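Local coordinates for protein 11R-lipoxygenase (PDB 3VF1) that probably oxygenates polyunsaturated fatty acids with molecular oxygen at a non-heme iron centre, in a calcium-dependent manner, at residues 179-184 with 399-404; 395-400 with 430-435. One frame throughout, in Å; residues are numbered along the deposited sequence.

Contact 1: 179-184 with 399-404; sequences GFVDAE and MMEPTA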
# COMPACT_ATOMS: atom_id res chain seq x y z
N GLY A 179 12.58 -8.15 4.34
CA GLY A 179 12.16 -9.46 4.77
C GLY A 179 10.72 -9.70 4.38
O GLY A 179 9.99 -8.75 4.07
N PHE A 180 10.29 -10.96 4.40
CA PHE A 180 8.92 -11.30 4.03
C PHE A 180 8.49 -12.57 4.74
O PHE A 180 9.31 -13.30 5.28
CB PHE A 180 8.80 -11.46 2.52
CG PHE A 180 9.78 -12.45 1.93
CD1 PHE A 180 11.10 -12.10 1.73
CD2 PHE A 180 9.36 -13.72 1.56
CE1 PHE A 180 12.00 -13.01 1.19
CE2 PHE A 180 10.25 -14.63 1.02
CZ PHE A 180 11.57 -14.27 0.83
N VAL A 181 7.18 -12.83 4.75
CA VAL A 181 6.65 -14.02 5.40
C VAL A 181 6.99 -15.27 4.60
O VAL A 181 7.11 -15.21 3.38
CB VAL A 181 5.11 -13.94 5.56
CG1 VAL A 181 4.42 -14.10 4.21
CG2 VAL A 181 4.63 -14.99 6.54
N ASP A 182 7.14 -16.39 5.30
CA ASP A 182 7.40 -17.66 4.65
C ASP A 182 6.09 -18.32 4.24
O ASP A 182 5.34 -18.80 5.09
CB ASP A 182 8.18 -18.59 5.58
CG ASP A 182 8.51 -19.92 4.94
OD1 ASP A 182 7.96 -20.22 3.86
OD2 ASP A 182 9.32 -20.68 5.52
N ALA A 183 5.81 -18.31 2.94
CA ALA A 183 4.60 -18.93 2.41
C ALA A 183 4.77 -19.20 0.92
O ALA A 183 5.20 -18.32 0.17
CB ALA A 183 3.40 -18.03 2.65
N GLU A 184 4.44 -20.41 0.50
CA GLU A 184 4.61 -20.80 -0.90
C GLU A 184 3.49 -20.23 -1.76
O GLU A 184 3.71 -19.84 -2.91
CB GLU A 184 4.64 -22.32 -1.02
CG GLU A 184 4.95 -22.82 -2.43
CD GLU A 184 5.17 -24.32 -2.49
OE1 GLU A 184 5.28 -24.95 -1.41
OE2 GLU A 184 5.22 -24.87 -3.61
N MET A 399 8.05 -3.03 1.49
CA MET A 399 8.66 -2.34 2.63
C MET A 399 7.76 -2.37 3.87
O MET A 399 8.25 -2.19 4.99
CB MET A 399 9.00 -0.90 2.26
CG MET A 399 10.28 -0.75 1.44
SD MET A 399 11.77 -1.13 2.39
CE MET A 399 11.86 0.27 3.49
N MET A 400 6.47 -2.59 3.68
CA MET A 400 5.53 -2.59 4.80
C MET A 400 5.25 -3.99 5.34
O MET A 400 4.78 -4.14 6.46
CB MET A 400 4.21 -1.93 4.40
CG MET A 400 4.29 -0.41 4.24
SD MET A 400 4.83 0.42 5.74
CE MET A 400 6.54 0.77 5.33
N GLU A 401 5.53 -5.02 4.54
CA GLU A 401 5.21 -6.39 4.94
C GLU A 401 5.91 -6.80 6.24
O GLU A 401 5.30 -7.44 7.10
CB GLU A 401 5.57 -7.38 3.83
CG GLU A 401 5.12 -8.80 4.11
CD GLU A 401 5.51 -9.77 3.01
OE1 GLU A 401 5.92 -9.31 1.92
OE2 GLU A 401 5.42 -10.99 3.24
N PRO A 402 7.19 -6.43 6.40
CA PRO A 402 7.94 -6.81 7.60
C PRO A 402 7.25 -6.42 8.91
O PRO A 402 7.39 -7.14 9.90
CB PRO A 402 9.25 -6.03 7.45
CG PRO A 402 9.41 -5.87 5.99
CD PRO A 402 8.03 -5.69 5.44
N THR A 403 6.50 -5.32 8.91
CA THR A 403 5.83 -4.87 10.13
C THR A 403 4.68 -5.80 10.48
O THR A 403 4.35 -5.98 11.65
CB THR A 403 5.30 -3.43 10.00
OG1 THR A 403 4.21 -3.39 9.07
CG2 THR A 403 6.40 -2.48 9.54
N ALA A 404 4.06 -6.39 9.46
CA ALA A 404 2.98 -7.35 9.68
C ALA A 404 3.54 -8.64 10.26
O ALA A 404 3.00 -9.18 11.22
CB ALA A 404 2.24 -7.63 8.38
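Gly179 opens the contact with its carbonyl oxygen, which rests against the ring of Pro402: Gly179 O lies 3.5 Å from Pro402 CG and somewhat farther from CD. Their CA atoms, 5.7 Å apart, are the closest such pair between the two segments. At Phe180 the chain passes along the carboxylate of Glu401. CB does the touching, 3.5 Å from Glu401 OE2 and nearly as close to OE1, while the ring turns away from the helix; the side chain also touches Arg436. Segment 179-184 belongs to an irregular connection between helices 148-164 and 208-213, and 399-404 to the long helix 369-410, which in the lipoxygenase fold runs through the core of the catalytic domain and carries iron-binding histidines; the helix is kinked here: Pro402 has no N-H, and Thr403 N bonds to Met400 O, three residues back, in place of the regular partner.

Val181 makes the polar link. Its backbone N-H gives an almost straight bond (175°) to Glu401 OE2, with Val181 N at 3.0 Å and approaching from above the carboxylate plane. Val181 CG1 reaches the same oxygen at 3.4 Å, the two side chains crossing at about a right angle. Glu401 reaches the loop with CG trans to its backbone N (chi1 -173°) and an extended chain beyond. The buried carboxylate has further partners on helix 428-438: OE2 forms a salt bridge with Arg436, and OE1 accepts a hydrogen bond from Asn432. Losing the carboxylate to an alanine here would probably leave the Val181 N-H without its acceptor and the Arg436 charge without this mate.

Contact 2: 395-400 with 430-435; sequences RCHLMM and AINTLG. With FE2 (Fe (II) ion), chain E.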
# COMPACT_ATOMS: atom_id res chain seq x y z
N ARG A 395 8.24 0.23 -2.37
CA ARG A 395 8.15 1.21 -1.29
C ARG A 395 6.82 1.17 -0.52
O ARG A 395 6.70 1.79 0.53
CB ARG A 395 8.41 2.62 -1.83
CG ARG A 395 9.87 2.86 -2.19
CD ARG A 395 10.12 4.30 -2.62
NE ARG A 395 9.86 5.25 -1.54
CZ ARG A 395 10.71 5.52 -0.55
NH1 ARG A 395 11.89 4.92 -0.49
NH2 ARG A 395 10.38 6.41 0.38
N CYS A 396 5.84 0.44 -1.04
CA CYS A 396 4.58 0.25 -0.31
C CYS A 396 4.39 -1.21 0.10
O CYS A 396 4.39 -1.53 1.28
CB CYS A 396 3.38 0.72 -1.14
SG CYS A 396 3.25 2.51 -1.35
N HIS A 397 4.23 -2.08 -0.89
CA HIS A 397 3.94 -3.49 -0.62
C HIS A 397 5.06 -4.17 0.17
O HIS A 397 4.83 -4.65 1.28
CB HIS A 397 3.69 -4.24 -1.93
CG HIS A 397 2.33 -4.00 -2.52
ND1 HIS A 397 1.36 -4.97 -2.59
CD2 HIS A 397 1.78 -2.88 -3.06
CE1 HIS A 397 0.27 -4.48 -3.15
NE2 HIS A 397 0.50 -3.21 -3.44
N LEU A 398 6.26 -4.21 -0.39
CA LEU A 398 7.35 -4.99 0.20
C LEU A 398 7.94 -4.36 1.46
O LEU A 398 8.28 -5.06 2.41
CB LEU A 398 8.45 -5.23 -0.83
CG LEU A 398 8.01 -5.97 -2.10
CD1 LEU A 398 9.21 -6.27 -2.99
CD2 LEU A 398 7.27 -7.26 -1.75
N MET A 399 8.05 -3.03 1.49
CA MET A 399 8.66 -2.34 2.63
C MET A 399 7.76 -2.37 3.87
O MET A 399 8.25 -2.19 4.99
CB MET A 399 9.00 -0.90 2.26
CG MET A 399 10.28 -0.75 1.44
SD MET A 399 11.77 -1.13 2.39
CE MET A 399 11.86 0.27 3.49
N MET A 400 6.47 -2.59 3.68
CA MET A 400 5.53 -2.59 4.80
C MET A 400 5.25 -3.99 5.34
O MET A 400 4.78 -4.14 6.46
CB MET A 400 4.21 -1.93 4.40
CG MET A 400 4.29 -0.41 4.24
SD MET A 400 4.83 0.42 5.74
CE MET A 400 6.54 0.77 5.33
N ALA A 430 -1.06 -11.67 2.37
CA ALA A 430 -1.75 -12.41 1.32
C ALA A 430 -1.39 -11.89 -0.07
O ALA A 430 -0.97 -12.65 -0.94
CB ALA A 430 -3.26 -12.35 1.54
N ILE A 431 -1.56 -10.58 -0.27
CA ILE A 431 -1.34 -9.98 -1.59
C ILE A 431 0.12 -10.07 -2.04
O ILE A 431 0.40 -10.26 -3.22
CB ILE A 431 -1.80 -8.51 -1.64
CG1 ILE A 431 -1.74 -7.98 -3.08
CG2 ILE A 431 -0.93 -7.64 -0.74
CD1 ILE A 431 -2.57 -8.78 -4.06
N ASN A 432 1.05 -9.93 -1.10
CA ASN A 432 2.47 -10.00 -1.42
C ASN A 432 2.92 -11.41 -1.78
O ASN A 432 3.81 -11.59 -2.61
CB ASN A 432 3.32 -9.47 -0.26
CG ASN A 432 3.35 -7.96 -0.21
OD1 ASN A 432 2.58 -7.29 -0.89
ND2 ASN A 432 4.26 -7.42 0.59
N THR A 433 2.30 -12.41 -1.16
CA THR A 433 2.60 -13.80 -1.48
C THR A 433 2.15 -14.09 -2.90
O THR A 433 2.84 -14.77 -3.65
CB THR A 433 1.90 -14.77 -0.52
OG1 THR A 433 2.37 -14.55 0.82
CG2 THR A 433 2.19 -16.21 -0.91
N LEU A 434 0.99 -13.56 -3.27
CA LEU A 434 0.49 -13.68 -4.63
C LEU A 434 1.40 -12.91 -5.58
O LEU A 434 1.73 -13.39 -6.66
CB LEU A 434 -0.94 -13.13 -4.72
CG LEU A 434 -1.61 -13.23 -6.09
CD1 LEU A 434 -1.91 -14.68 -6.44
CD2 LEU A 434 -2.87 -12.39 -6.14
N GLY A 435 1.80 -11.71 -5.16
CA GLY A 435 2.68 -10.87 -5.96
C GLY A 435 3.99 -11.57 -6.28
O GLY A 435 4.50 -11.48 -7.40
FE FE2 E . -1.09 -2.16 -4.45
O HOH W 1 -2.11 -3.12 -6.33
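Asn432 and His397 have the most surface buried here and meet through two hydrogen bonds, both ends of the amide being used. Asn432 ND2 donates to the backbone oxygen His397 O at 2.9 Å; the acceptor lies in the amide plane, whereas the donor stands well above the carbonyl plane of His397. In the other direction His397 ND1 donates to Asn432 OD1 at 3.1 Å, meeting this oxygen at the edge of the ring and nearly along the C=O axis. Ring and amide are almost coplanar, 26° apart. CG of His397 sits beside its backbone N (chi1 -77°), an orientation that turns the ring toward helix 428-438. Segments 395-400 and 430-435 cross at -106°.

Ile431 adds an apolar neighbour, its CG2 lying 4.0 Å from His397 ND1, and Leu398 CD2 packs against Asn432 ND2. That ND2 also donates to Glu401 OE1, so both groups it serves are acceptors on helix 369-410.

Through its other ring nitrogen, NE2, His397 binds the iron at 2.2 Å, alongside His392, His575, Asn579, the C-terminal Ile698 and a water. With ND1 donating to the amide, NE2 is the nitrogen that coordinates the metal, and Asn432, a second-shell residue, probably helps the metal bond to hold the ring's rotation.

Contacts 1 and 2 use overlapping parts of helix 369-410, sharing Met399 and Met400, and have centres about 7 Å apart. They join through Glu401 OE1 and Asn432 ND2, 2.8 Å apart in a probable hydrogen bond, which makes a continuous polar path: loop 179-184, Glu401, Asn432, His397 and iron. Glu401 thus lies one step behind the second shell, its side chain about 7 Å from that of His397 and about 12 Å from the metal. The loop also touches helix 428-438 directly, with Ala183 O 3.8 Å from Thr433 CG2 and Val181 CG1 packing 4.0 Å from Thr433 OG1.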